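Local structure of uncharacterized protein VPA0106 (Vibrio parahaemolyticus, 3U07) at residues G87-A92 against V96-P101; A122-R127 against F136-Q141; V162-R167 against W186-L191; G226-A231 against G285-L290. The protein is of unknown function, belonging to the DUF1254/DUF1214 families and bearing a signal sequence, which suggests that it is exported from the cytoplasm. The protein carries 2 engineered substitutions. All blocks are in the same frame, centred on the assembly; numbering follows the deposited sequence.

In the fold
Following the chain from the N terminus, contact 1 closes the shortest loop, a five-residue connection between strands 82-90 and 96-100. Contact 2 closes an eight-residue excursion between segments 122-127 and 136-141, and contact 3 a longer one that includes helix 173-183. Contact 4 spans 53 residues, about half of them helical, and brings helix 228-231 up to helix 287-290. The four loops come one after another, so none nests in or crosses another. Contacts 1, 2 and 3 all join the same two four-stranded sheets face to face; 1 and 3 have centres about 3 Å apart. Contact 4 lies among the helices, meeting contact 2 where S227 packs on Q141.

Contact 1: G87-A92 against V96-P101; sequences GWLDVA and VIVSVP
V96 offers one methyl, CG1, to L89 of the preceding strand and to V91 just beyond its end. V91 CG1 meets V96 CG1 at 3.3 Å, tighter than carbon atoms normally pack, and the two valines cross at about a right angle. L89 comes in from another direction, with its branch carbon CG 3.6 Å from V96 CG1 and CD2 a little farther off; this pair too crosses nearly perpendicularly. The V96 rotation (chi1 59°) places CG1 between the backbone N and the carbonyl carbon, which lets a single methyl serve both neighbours. Farther along, L89 CD2 makes a looser touch at 4.2 Å on V98 CG2, so the leucine end bridges two residues of the second strand that point the same way. The contact is wholly apolar, with no hydrogen bond between the segments. At the end of strand 82-90, D90 OD1 accepts from A92 N at 3.1 Å, an Asx turn that shapes the start of the short connection; the same oxygen is salt-bridged to R205. The two strands belong to different sheets: 82-90 runs beside 161-169, where L89 also packs on V162 and L164, whereas 96-100 lies between 134-140 and 187-190, with V96 against F138 and I188.

Contact 2: A122-R127 against F136-Q141; sequences AAFSSR and FMFAAQ
Strands 122-125 and 136-140 run almost exactly antiparallel, at 176°, but their axes come no closer than 10.7 Å, so side chains rather than backbone hydrogen bonds fill the gap between them. F124 and F136 both leave the backbone toward the opposite strand, slide past each other and stack face to face, with centroids 4.1 Å apart and planes turned by 19°. The stack is uneven: F136 CD1 sits over the centre of the F124 ring, 3.5 Å above its plane, while F124 CD2 lies over F136 nearer the rim. Both side chains have CG anti to the carbonyl carbon, a shared rotation that sets the rings alongside each other. F138 takes the next place along. Its CZ lies near the plane of the F124 ring, at the edge, 4.4 Å from F124 CE2, and its own edge receives A122 CB at 3.9 Å from F138 CE2. V155 of strand 153-157 joins the cluster, touching A122, F124 and F138. Aromatic side chains interleaved in this way form part of the core between two face-packed beta sheets, a pairing whose strand order recurs in two later sheets of the chain.

Contact 3: V162-R167 against W186-L191; sequences VKLMGR and WNIRTL
G166 and W186 make the closer of the two touches. The indole brings its six-membered ring to the glycine backbone, with CZ3 3.8 Å from G166 CA and CH2 4.1 Å from the same carbon; the approach is oblique to the ring plane. Lacking a side chain, G166 lets the ring come that near. The W186 side chain leaves with CG anti to the carbonyl carbon, which sends the indole across toward strand 161-169, and its surroundings there include L111, V100 and P101. This is apolar core between two sheets: strand 161-169 is an inner strand of one, strand 187-190 an outermost strand of the other. One step along, L164 and I188 span the gap from either side. L164 is stretched out, with CG opposite the backbone N (chi1 178°) and CD1 nearly opposite CA (chi2 162°). Its CD1 methyl comes within 4.4 Å of I188 CD1, a light contact. On the strand's own backbone, I188 N gives a weak bond to N187 OD1. R189 NH2 reaches S99 OG on the adjoining strand 96-100, and T190 OG1, at the N-cap of helix 191-195, accepts from E193 N.

Contact 4: G226-A231 against G285-L290; sequences GSMGNA and GTRDTL
R287 reaches out from the first turn of helix 287-290 to M228 and A231 on helix 228-231, so the contact joins two short helices, the second of them opened by a capping box. Carbon packing against the guanidinium is slight. The R287 chain runs extended from CG to NE and crosses the selenomethionine M228 at about a right angle; M228 bends at chi3 (-103°), bringing CE to the edge of the guanidinium. The 3.1 Å from M228 CE to R287 NH2 is too short for a comfortable contact, so its exact value is doubtful. A231 CB instead lies over one face, toward the rim, 4.0 Å from R287 NH1.

The polar part is carried by charge and water. R287 NH1 is salt-bridged to D232, the residue just after A231, and NE to D115, so the guanidinium is held from two directions. A water in the plane of the guanidinium accepts from R287 NH1 at 2.9 Å and donates to A231 O at 3.3 Å, giving the segments a bridge in place of a direct hydrogen bond.

S227 sits at the N-cap of its helix, but its side chain makes no capping bond; S227 O receives A231 N in an ordinary helical backbone bond. Side-chain capping belongs to the other segment, where T286 and T289 make the box: T289 N donates weakly to T286 OG1, and D288 N makes a second weak bond to that oxygen. The reciprocal bond is straighter, T286 N pointing to T289 OG1 at 3.3 Å with an N-H...O angle of 156°.

Contact 1: G87-A92 against V96-P101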
loop_
_atom_site.group_PDB
_atom_site.type_symbol
_atom_site.label_atom_id
_atom_site.label_comp_id
_atom_site.label_asym_id
_atom_site.label_seq_id
_atom_site.Cartn_x
_atom_site.Cartn_y
_atom_site.Cartn_z
ATOM N N GLY A 87 -9.268 -6.687 -3.992
ATOM C CA GLY A 87 -10.631 -6.422 -4.382
ATOM C C GLY A 87 -11.009 -5.000 -4.051
ATOM O O GLY A 87 -10.200 -4.229 -3.530
ATOM N N TRP A 88 -12.249 -4.654 -4.371
ATOM C CA TRP A 88 -12.781 -3.336 -4.094
ATOM C C TRP A 88 -14.123 -3.515 -3.407
ATOM O O TRP A 88 -14.988 -4.237 -3.895
ATOM C CB TRP A 88 -12.978 -2.545 -5.386
ATOM C CG TRP A 88 -11.705 -2.152 -6.055
ATOM C CD1 TRP A 88 -11.003 -2.871 -6.979
ATOM C CD2 TRP A 88 -10.973 -0.939 -5.845
ATOM N NE1 TRP A 88 -9.875 -2.178 -7.359
ATOM C CE2 TRP A 88 -9.832 -0.990 -6.675
ATOM C CE3 TRP A 88 -11.170 0.184 -5.032
ATOM C CZ2 TRP A 88 -8.891 0.044 -6.721
ATOM C CZ3 TRP A 88 -10.235 1.216 -5.078
ATOM C CH2 TRP A 88 -9.108 1.134 -5.917
ATOM N N LEU A 89 -14.279 -2.866 -2.263
ATOM C CA LEU A 89 -15.516 -2.924 -1.504
ATOM C C LEU A 89 -16.382 -1.755 -1.947
ATOM O O LEU A 89 -15.867 -0.710 -2.352
ATOM C CB LEU A 89 -15.223 -2.774 -0.006
ATOM C CG LEU A 89 -15.034 -3.974 0.924
ATOM C CD1 LEU A 89 -14.462 -5.167 0.195
ATOM C CD2 LEU A 89 -14.157 -3.545 2.086
ATOM N N ASP A 90 -17.695 -1.939 -1.887
ATOM C CA ASP A 90 -18.630 -0.865 -2.216
ATOM C C ASP A 90 -19.669 -0.939 -1.121
ATOM O O ASP A 90 -20.438 -1.897 -1.056
ATOM C CB ASP A 90 -19.292 -1.072 -3.579
ATOM C CG ASP A 90 -20.405 -0.065 -3.841
ATOM O OD1 ASP A 90 -20.433 0.999 -3.186
ATOM O OD2 ASP A 90 -21.252 -0.332 -4.713
ATOM N N VAL A 91 -19.678 0.062 -0.249
ATOM C CA VAL A 91 -20.617 0.080 0.868
ATOM C C VAL A 91 -21.744 1.103 0.687
ATOM O O VAL A 91 -22.470 1.408 1.634
ATOM C CB VAL A 91 -19.875 0.385 2.189
ATOM C CG1 VAL A 91 -18.750 -0.638 2.404
ATOM C CG2 VAL A 91 -19.294 1.798 2.150
ATOM N N ALA A 92 -21.889 1.622 -0.530
ATOM C CA ALA A 92 -22.921 2.617 -0.822
ATOM C C ALA A 92 -24.333 2.162 -0.459
ATOM O O ALA A 92 -25.042 2.856 0.260
ATOM C CB ALA A 92 -22.878 3.008 -2.302
ATOM N N VAL A 96 -20.627 -3.921 4.329
ATOM C CA VAL A 96 -20.049 -5.143 3.794
ATOM C C VAL A 96 -19.152 -5.739 4.865
ATOM O O VAL A 96 -18.446 -5.024 5.581
ATOM C CB VAL A 96 -19.226 -4.859 2.517
ATOM C CG1 VAL A 96 -18.120 -3.874 2.825
ATOM C CG2 VAL A 96 -18.646 -6.148 1.967
ATOM N N ILE A 97 -19.189 -7.057 4.970
ATOM C CA ILE A 97 -18.408 -7.758 5.966
ATOM C C ILE A 97 -17.346 -8.647 5.338
ATOM O O ILE A 97 -17.629 -9.469 4.467
ATOM C CB ILE A 97 -19.346 -8.607 6.863
ATOM C CG1 ILE A 97 -20.251 -7.672 7.670
ATOM C CG2 ILE A 97 -18.534 -9.512 7.776
ATOM C CD1 ILE A 97 -21.439 -8.363 8.307
ATOM N N VAL A 98 -16.111 -8.452 5.774
ATOM C CA VAL A 98 -15.005 -9.253 5.290
ATOM C C VAL A 98 -14.740 -10.283 6.374
ATOM O O VAL A 98 -14.528 -9.935 7.541
ATOM C CB VAL A 98 -13.750 -8.388 5.055
ATOM C CG1 VAL A 98 -12.578 -9.272 4.633
ATOM C CG2 VAL A 98 -14.043 -7.343 3.976
ATOM N N SER A 99 -14.788 -11.553 5.992
ATOM C CA SER A 99 -14.560 -12.640 6.934
ATOM C C SER A 99 -13.125 -13.133 6.843
ATOM O O SER A 99 -12.619 -13.426 5.757
ATOM C CB SER A 99 -15.512 -13.809 6.652
ATOM O OG SER A 99 -16.867 -13.412 6.746
ATOM N N VAL A 100 -12.475 -13.211 7.999
ATOM C CA VAL A 100 -11.102 -13.680 8.099
ATOM C C VAL A 100 -11.060 -14.768 9.169
ATOM O O VAL A 100 -11.432 -14.532 10.321
ATOM C CB VAL A 100 -10.148 -12.527 8.492
ATOM C CG1 VAL A 100 -8.749 -13.065 8.744
ATOM C CG2 VAL A 100 -10.109 -11.491 7.375
ATOM N N PRO A 101 -10.617 -15.980 8.796
ATOM C CA PRO A 101 -10.520 -17.127 9.707
ATOM C C PRO A 101 -9.370 -16.989 10.693
ATOM O O PRO A 101 -8.410 -16.270 10.424
ATOM C CB PRO A 101 -10.274 -18.294 8.757
ATOM C CG PRO A 101 -9.414 -17.658 7.690
ATOM C CD PRO A 101 -10.155 -16.348 7.443
#

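Contact 2: A122-R127 against F136-Q141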
loop_
_atom_site.group_PDB
_atom_site.type_symbol
_atom_site.label_atom_id
_atom_site.label_comp_id
_atom_site.label_asym_id
_atom_site.label_seq_id
_atom_site.Cartn_x
_atom_site.Cartn_y
_atom_site.Cartn_z
ATOM N N ALA A 122 -8.113 0.809 7.711
ATOM C CA ALA A 122 -8.122 -0.444 8.446
ATOM C C ALA A 122 -6.865 -1.245 8.153
ATOM O O ALA A 122 -6.407 -1.322 7.009
ATOM C CB ALA A 122 -9.356 -1.263 8.106
ATOM N N ALA A 123 -6.301 -1.826 9.203
ATOM C CA ALA A 123 -5.110 -2.654 9.080
ATOM C C ALA A 123 -5.188 -3.709 10.175
ATOM O O ALA A 123 -4.563 -3.571 11.224
ATOM C CB ALA A 123 -3.848 -1.808 9.252
ATOM N N PHE A 124 -5.993 -4.740 9.942
ATOM C CA PHE A 124 -6.135 -5.823 10.905
ATOM C C PHE A 124 -5.049 -6.827 10.560
ATOM O O PHE A 124 -4.895 -7.201 9.397
ATOM C CB PHE A 124 -7.511 -6.486 10.776
ATOM C CG PHE A 124 -8.656 -5.565 11.078
ATOM C CD1 PHE A 124 -8.845 -5.069 12.369
ATOM C CD2 PHE A 124 -9.537 -5.173 10.069
ATOM C CE1 PHE A 124 -9.897 -4.197 12.651
ATOM C CE2 PHE A 124 -10.592 -4.303 10.340
ATOM C CZ PHE A 124 -10.774 -3.810 11.634
ATOM N N SER A 125 -4.286 -7.262 11.555
ATOM C CA SER A 125 -3.224 -8.214 11.267
ATOM C C SER A 125 -2.653 -8.925 12.479
ATOM O O SER A 125 -2.936 -8.577 13.634
ATOM C CB SER A 125 -2.078 -7.513 10.532
ATOM O OG SER A 125 -1.105 -7.049 11.445
ATOM N N SER A 126 -1.841 -9.934 12.182
ATOM C CA SER A 126 -1.161 -10.749 13.174
ATOM C C SER A 126 -0.322 -9.879 14.109
ATOM O O SER A 126 -0.151 -10.197 15.284
ATOM C CB SER A 126 -0.250 -11.749 12.462
ATOM O OG SER A 126 0.613 -11.080 11.552
ATOM N N ARG A 127 0.204 -8.780 13.579
ATOM C CA ARG A 127 1.034 -7.878 14.369
ATOM C C ARG A 127 0.309 -7.415 15.625
ATOM O O ARG A 127 0.914 -7.268 16.685
ATOM C CB ARG A 127 1.424 -6.650 13.539
ATOM C CG ARG A 127 2.376 -5.704 14.252
ATOM C CD ARG A 127 2.691 -4.475 13.403
ATOM N NE ARG A 127 1.614 -3.488 13.422
ATOM C CZ ARG A 127 1.430 -2.599 14.394
ATOM N NH1 ARG A 127 2.253 -2.562 15.434
ATOM N NH2 ARG A 127 0.416 -1.744 14.326
ATOM N N PHE A 136 -15.180 -8.588 9.990
ATOM C CA PHE A 136 -14.930 -7.156 9.959
ATOM C C PHE A 136 -15.915 -6.455 9.049
ATOM O O PHE A 136 -15.952 -6.694 7.844
ATOM C CB PHE A 136 -13.481 -6.919 9.520
ATOM C CG PHE A 136 -12.477 -7.648 10.380
ATOM C CD1 PHE A 136 -12.188 -7.194 11.661
ATOM C CD2 PHE A 136 -11.857 -8.806 9.926
ATOM C CE1 PHE A 136 -11.292 -7.885 12.483
ATOM C CE2 PHE A 136 -10.958 -9.505 10.742
ATOM C CZ PHE A 136 -10.677 -9.041 12.023
HETATM N N MSE A 137 -16.730 -5.592 9.643
HETATM C CA MSE A 137 -17.738 -4.887 8.880
HETATM C C MSE A 137 -17.316 -3.476 8.514
HETATM O O MSE A 137 -16.876 -2.707 9.363
HETATM C CB MSE A 137 -19.062 -4.849 9.666
HETATM C CG MSE A 137 -20.243 -4.311 8.862
HETATM SE SE MSE A 137 -21.958 -4.390 9.815
HETATM C CE MSE A 137 -21.886 -2.641 10.578
ATOM N N PHE A 138 -17.449 -3.159 7.233
ATOM C CA PHE A 138 -17.124 -1.841 6.719
ATOM C C PHE A 138 -18.447 -1.179 6.369
ATOM O O PHE A 138 -19.240 -1.729 5.604
ATOM C CB PHE A 138 -16.244 -1.962 5.473
ATOM C CG PHE A 138 -14.920 -2.592 5.750
ATOM C CD1 PHE A 138 -14.819 -3.968 5.943
ATOM C CD2 PHE A 138 -13.782 -1.802 5.896
ATOM C CE1 PHE A 138 -13.601 -4.553 6.282
ATOM C CE2 PHE A 138 -12.555 -2.373 6.235
ATOM C CZ PHE A 138 -12.466 -3.750 6.429
ATOM N N ALA A 139 -18.686 -0.003 6.936
ATOM C CA ALA A 139 -19.927 0.708 6.677
ATOM C C ALA A 139 -19.648 2.155 6.356
ATOM O O ALA A 139 -18.643 2.716 6.810
ATOM C CB ALA A 139 -20.853 0.612 7.900
ATOM N N ALA A 140 -20.545 2.734 5.559
ATOM C CA ALA A 140 -20.400 4.102 5.202
ATOM C C ALA A 140 -20.523 4.841 6.488
ATOM O O ALA A 140 -21.221 4.426 7.458
ATOM C CB ALA A 140 -21.449 4.589 4.233
ATOM N N GLN A 141 -19.811 5.923 6.500
ATOM C CA GLN A 141 -19.800 6.750 7.646
ATOM C C GLN A 141 -21.184 7.155 8.164
ATOM O O GLN A 141 -21.358 7.213 9.376
ATOM C CB GLN A 141 -18.922 7.921 7.296
ATOM C CG GLN A 141 -18.695 8.821 8.456
ATOM C CD GLN A 141 -17.876 8.169 9.559
ATOM O OE1 GLN A 141 -18.409 7.706 10.559
ATOM N NE2 GLN A 141 -16.567 8.137 9.375
#

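Contact 3: V162-R167 against W186-L191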
loop_
_atom_site.group_PDB
_atom_site.type_symbol
_atom_site.label_atom_id
_atom_site.label_comp_id
_atom_site.label_asym_id
_atom_site.label_seq_id
_atom_site.Cartn_x
_atom_site.Cartn_y
_atom_site.Cartn_z
ATOM N N VAL A 162 -13.806 1.298 -1.412
ATOM C CA VAL A 162 -12.582 1.180 -0.633
ATOM C C VAL A 162 -11.728 0.052 -1.200
ATOM O O VAL A 162 -12.230 -1.036 -1.500
ATOM C CB VAL A 162 -12.873 0.925 0.883
ATOM C CG1 VAL A 162 -14.169 1.609 1.296
ATOM C CG2 VAL A 162 -12.933 -0.541 1.171
ATOM N N LYS A 163 -10.440 0.317 -1.368
ATOM C CA LYS A 163 -9.546 -0.693 -1.920
ATOM C C LYS A 163 -9.130 -1.671 -0.828
ATOM O O LYS A 163 -8.707 -1.269 0.253
ATOM C CB LYS A 163 -8.326 -0.017 -2.553
ATOM C CG LYS A 163 -7.293 -0.975 -3.161
ATOM C CD LYS A 163 -6.319 -0.217 -4.061
ATOM C CE LYS A 163 -5.058 -1.022 -4.367
ATOM N NZ LYS A 163 -5.323 -2.468 -4.622
ATOM N N LEU A 164 -9.269 -2.962 -1.115
ATOM C CA LEU A 164 -8.917 -3.996 -0.153
ATOM C C LEU A 164 -7.745 -4.840 -0.628
ATOM O O LEU A 164 -7.693 -5.247 -1.789
ATOM C CB LEU A 164 -10.123 -4.907 0.102
ATOM C CG LEU A 164 -9.958 -6.097 1.057
ATOM C CD1 LEU A 164 -11.332 -6.585 1.504
ATOM C CD2 LEU A 164 -9.186 -7.227 0.377
HETATM N N MSE A 165 -6.810 -5.098 0.281
HETATM C CA MSE A 165 -5.641 -5.923 -0.012
HETATM C C MSE A 165 -5.349 -6.810 1.188
HETATM O O MSE A 165 -5.235 -6.327 2.313
HETATM C CB MSE A 165 -4.412 -5.050 -0.298
HETATM C CG MSE A 165 -3.082 -5.811 -0.304
HETATM SE SE MSE A 165 -2.647 -6.761 -1.946
HETATM C CE MSE A 165 -0.758 -7.028 -1.609
ATOM N N GLY A 166 -5.248 -8.110 0.942
ATOM C CA GLY A 166 -4.939 -9.043 2.007
ATOM C C GLY A 166 -3.615 -9.714 1.689
ATOM O O GLY A 166 -3.347 -10.050 0.536
ATOM N N ARG A 167 -2.773 -9.886 2.701
ATOM C CA ARG A 167 -1.476 -10.532 2.510
ATOM C C ARG A 167 -1.307 -11.629 3.548
ATOM O O ARG A 167 -1.531 -11.408 4.737
ATOM C CB ARG A 167 -0.325 -9.535 2.673
ATOM C CG ARG A 167 -0.332 -8.367 1.705
ATOM C CD ARG A 167 0.835 -7.436 1.996
ATOM N NE ARG A 167 0.756 -6.193 1.235
ATOM C CZ ARG A 167 1.740 -5.302 1.148
ATOM N NH1 ARG A 167 2.892 -5.516 1.775
ATOM N NH2 ARG A 167 1.573 -4.194 0.437
ATOM N N TRP A 186 -11.215 -16.716 3.403
ATOM C CA TRP A 186 -11.517 -15.289 3.469
ATOM C C TRP A 186 -12.773 -15.119 2.610
ATOM O O TRP A 186 -12.947 -15.808 1.604
ATOM C CB TRP A 186 -10.365 -14.467 2.889
ATOM C CG TRP A 186 -9.170 -14.380 3.787
ATOM C CD1 TRP A 186 -8.585 -15.402 4.481
ATOM C CD2 TRP A 186 -8.384 -13.211 4.059
ATOM N NE1 TRP A 186 -7.482 -14.943 5.164
ATOM C CE2 TRP A 186 -7.333 -13.603 4.918
ATOM C CE3 TRP A 186 -8.460 -11.873 3.649
ATOM C CZ2 TRP A 186 -6.373 -12.703 5.386
ATOM C CZ3 TRP A 186 -7.502 -10.977 4.116
ATOM C CH2 TRP A 186 -6.469 -11.399 4.971
ATOM N N ASN A 187 -13.647 -14.198 2.990
ATOM C CA ASN A 187 -14.884 -14.013 2.245
ATOM C C ASN A 187 -15.336 -12.565 2.335
ATOM O O ASN A 187 -14.911 -11.835 3.228
ATOM C CB ASN A 187 -15.953 -14.943 2.841
ATOM C CG ASN A 187 -17.166 -15.116 1.940
ATOM O OD1 ASN A 187 -17.166 -14.694 0.788
ATOM N ND2 ASN A 187 -18.204 -15.754 2.465
ATOM N N ILE A 188 -16.167 -12.147 1.385
ATOM C CA ILE A 188 -16.727 -10.795 1.368
ATOM C C ILE A 188 -18.223 -10.960 1.141
ATOM O O ILE A 188 -18.641 -11.589 0.171
ATOM C CB ILE A 188 -16.191 -9.932 0.212
ATOM C CG1 ILE A 188 -14.683 -9.732 0.342
ATOM C CG2 ILE A 188 -16.915 -8.576 0.209
ATOM C CD1 ILE A 188 -14.077 -9.041 -0.866
ATOM N N ARG A 189 -19.027 -10.397 2.035
ATOM C CA ARG A 189 -20.479 -10.495 1.921
ATOM C C ARG A 189 -21.150 -9.183 2.321
ATOM O O ARG A 189 -20.684 -8.495 3.229
ATOM C CB ARG A 189 -21.009 -11.601 2.840
ATOM C CG ARG A 189 -20.740 -13.026 2.389
ATOM C CD ARG A 189 -21.168 -14.005 3.467
ATOM N NE ARG A 189 -20.225 -14.031 4.584
ATOM C CZ ARG A 189 -20.431 -14.695 5.715
ATOM N NH1 ARG A 189 -21.551 -15.381 5.882
ATOM N NH2 ARG A 189 -19.514 -14.685 6.674
ATOM N N THR A 190 -22.233 -8.831 1.638
ATOM C CA THR A 190 -22.976 -7.632 1.995
ATOM C C THR A 190 -23.702 -7.992 3.293
ATOM O O THR A 190 -23.920 -9.169 3.584
ATOM C CB THR A 190 -24.043 -7.265 0.936
ATOM O OG1 THR A 190 -24.912 -8.384 0.722
ATOM C CG2 THR A 190 -23.381 -6.866 -0.370
ATOM N N LEU A 191 -24.066 -6.982 4.074
ATOM C CA LEU A 191 -24.762 -7.215 5.332
ATOM C C LEU A 191 -26.006 -8.079 5.117
ATOM O O LEU A 191 -26.206 -9.065 5.821
ATOM C CB LEU A 191 -25.165 -5.879 5.964
ATOM C CG LEU A 191 -25.961 -5.958 7.267
ATOM C CD1 LEU A 191 -25.188 -6.766 8.322
ATOM C CD2 LEU A 191 -26.251 -4.544 7.754
#

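Contact 4: G226-A231 against G285-L290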
loop_
_atom_site.group_PDB
_atom_site.type_symbol
_atom_site.label_atom_id
_atom_site.label_comp_id
_atom_site.label_asym_id
_atom_site.label_seq_id
_atom_site.Cartn_x
_atom_site.Cartn_y
_atom_site.Cartn_z
ATOM N N GLY A 226 -19.958 9.434 -1.188
ATOM C CA GLY A 226 -19.602 9.140 0.185
ATOM C C GLY A 226 -19.661 10.333 1.121
ATOM O O GLY A 226 -20.333 11.329 0.848
ATOM N N SER A 227 -18.916 10.230 2.216
ATOM C CA SER A 227 -18.868 11.247 3.260
ATOM C C SER A 227 -17.610 12.107 3.240
ATOM O O SER A 227 -17.348 12.852 4.184
ATOM C CB SER A 227 -18.961 10.550 4.619
ATOM O OG SER A 227 -19.941 11.152 5.433
HETATM N N MSE A 228 -16.833 12.002 2.173
HETATM C CA MSE A 228 -15.590 12.754 2.062
HETATM C C MSE A 228 -15.763 14.268 2.194
HETATM O O MSE A 228 -14.881 14.954 2.712
HETATM C CB MSE A 228 -14.928 12.415 0.728
HETATM C CG MSE A 228 -13.426 12.467 0.726
HETATM SE SE MSE A 228 -12.791 11.323 -0.685
HETATM C CE MSE A 228 -12.257 9.871 0.389
ATOM N N GLY A 229 -16.899 14.791 1.728
ATOM C CA GLY A 229 -17.136 16.235 1.786
ATOM C C GLY A 229 -17.030 16.707 3.227
ATOM O O GLY A 229 -16.458 17.781 3.553
ATOM N N ASN A 230 -17.584 15.884 4.078
ATOM C CA ASN A 230 -17.575 16.164 5.492
ATOM C C ASN A 230 -16.196 15.858 6.118
ATOM O O ASN A 230 -15.697 16.644 6.928
ATOM C CB ASN A 230 -18.651 15.326 6.095
ATOM C CG ASN A 230 -20.033 15.830 5.725
ATOM O OD1 ASN A 230 -20.217 17.025 5.480
ATOM N ND2 ASN A 230 -21.020 14.939 5.735
ATOM N N ALA A 231 -15.593 14.727 5.785
ATOM C CA ALA A 231 -14.300 14.458 6.397
ATOM C C ALA A 231 -13.199 15.455 5.933
ATOM O O ALA A 231 -12.210 15.673 6.636
ATOM C CB ALA A 231 -13.888 13.061 6.112
ATOM N N GLY A 285 -0.585 6.951 5.921
ATOM C CA GLY A 285 -1.216 6.856 7.223
ATOM C C GLY A 285 -2.734 6.850 7.179
ATOM O O GLY A 285 -3.346 6.553 6.148
ATOM N N THR A 286 -3.338 7.195 8.308
ATOM C CA THR A 286 -4.786 7.210 8.448
ATOM C C THR A 286 -5.267 8.644 8.567
ATOM O O THR A 286 -4.464 9.576 8.668
ATOM C CB THR A 286 -5.202 6.489 9.737
ATOM O OG1 THR A 286 -4.790 7.280 10.863
ATOM C CG2 THR A 286 -4.530 5.116 9.831
ATOM N N ARG A 287 -6.582 8.842 8.556
ATOM C CA ARG A 287 -7.102 10.204 8.718
ATOM C C ARG A 287 -6.781 10.674 10.148
ATOM O O ARG A 287 -6.671 11.890 10.380
ATOM C CB ARG A 287 -8.613 10.239 8.503
ATOM C CG ARG A 287 -8.991 10.045 7.040
ATOM C CD ARG A 287 -10.477 10.172 6.750
ATOM N NE ARG A 287 -10.758 9.940 5.334
ATOM C CZ ARG A 287 -10.639 10.850 4.370
ATOM N NH1 ARG A 287 -10.245 12.088 4.648
ATOM N NH2 ARG A 287 -10.915 10.514 3.117
ATOM N N ASP A 288 -6.608 9.776 11.097
ATOM C CA ASP A 288 -6.309 10.326 12.397
ATOM C C ASP A 288 -4.907 10.923 12.488
ATOM O O ASP A 288 -4.654 11.812 13.296
ATOM C CB ASP A 288 -6.498 9.274 13.442
ATOM C CG ASP A 288 -7.881 9.310 14.041
ATOM O OD1 ASP A 288 -8.299 10.403 14.475
ATOM O OD2 ASP A 288 -8.539 8.248 14.106
ATOM N N THR A 289 -3.988 10.417 11.674
ATOM C CA THR A 289 -2.611 10.906 11.730
ATOM C C THR A 289 -2.256 11.831 10.585
ATOM O O THR A 289 -1.324 12.612 10.693
ATOM C CB THR A 289 -1.587 9.743 11.748
ATOM O OG1 THR A 289 -1.766 8.929 10.583
ATOM C CG2 THR A 289 -1.755 8.891 12.997
ATOM N N LEU A 290 -2.987 11.763 9.480
ATOM C CA LEU A 290 -2.656 12.641 8.364
ATOM C C LEU A 290 -3.806 13.512 7.868
ATOM O O LEU A 290 -3.621 14.344 6.980
ATOM C CB LEU A 290 -2.077 11.815 7.210
ATOM C CG LEU A 290 -0.729 11.144 7.493
ATOM C CD1 LEU A 290 -0.396 10.166 6.377
ATOM C CD2 LEU A 290 0.361 12.207 7.624
HETATM O O HOH W 1 -9.953 13.345 7.216
#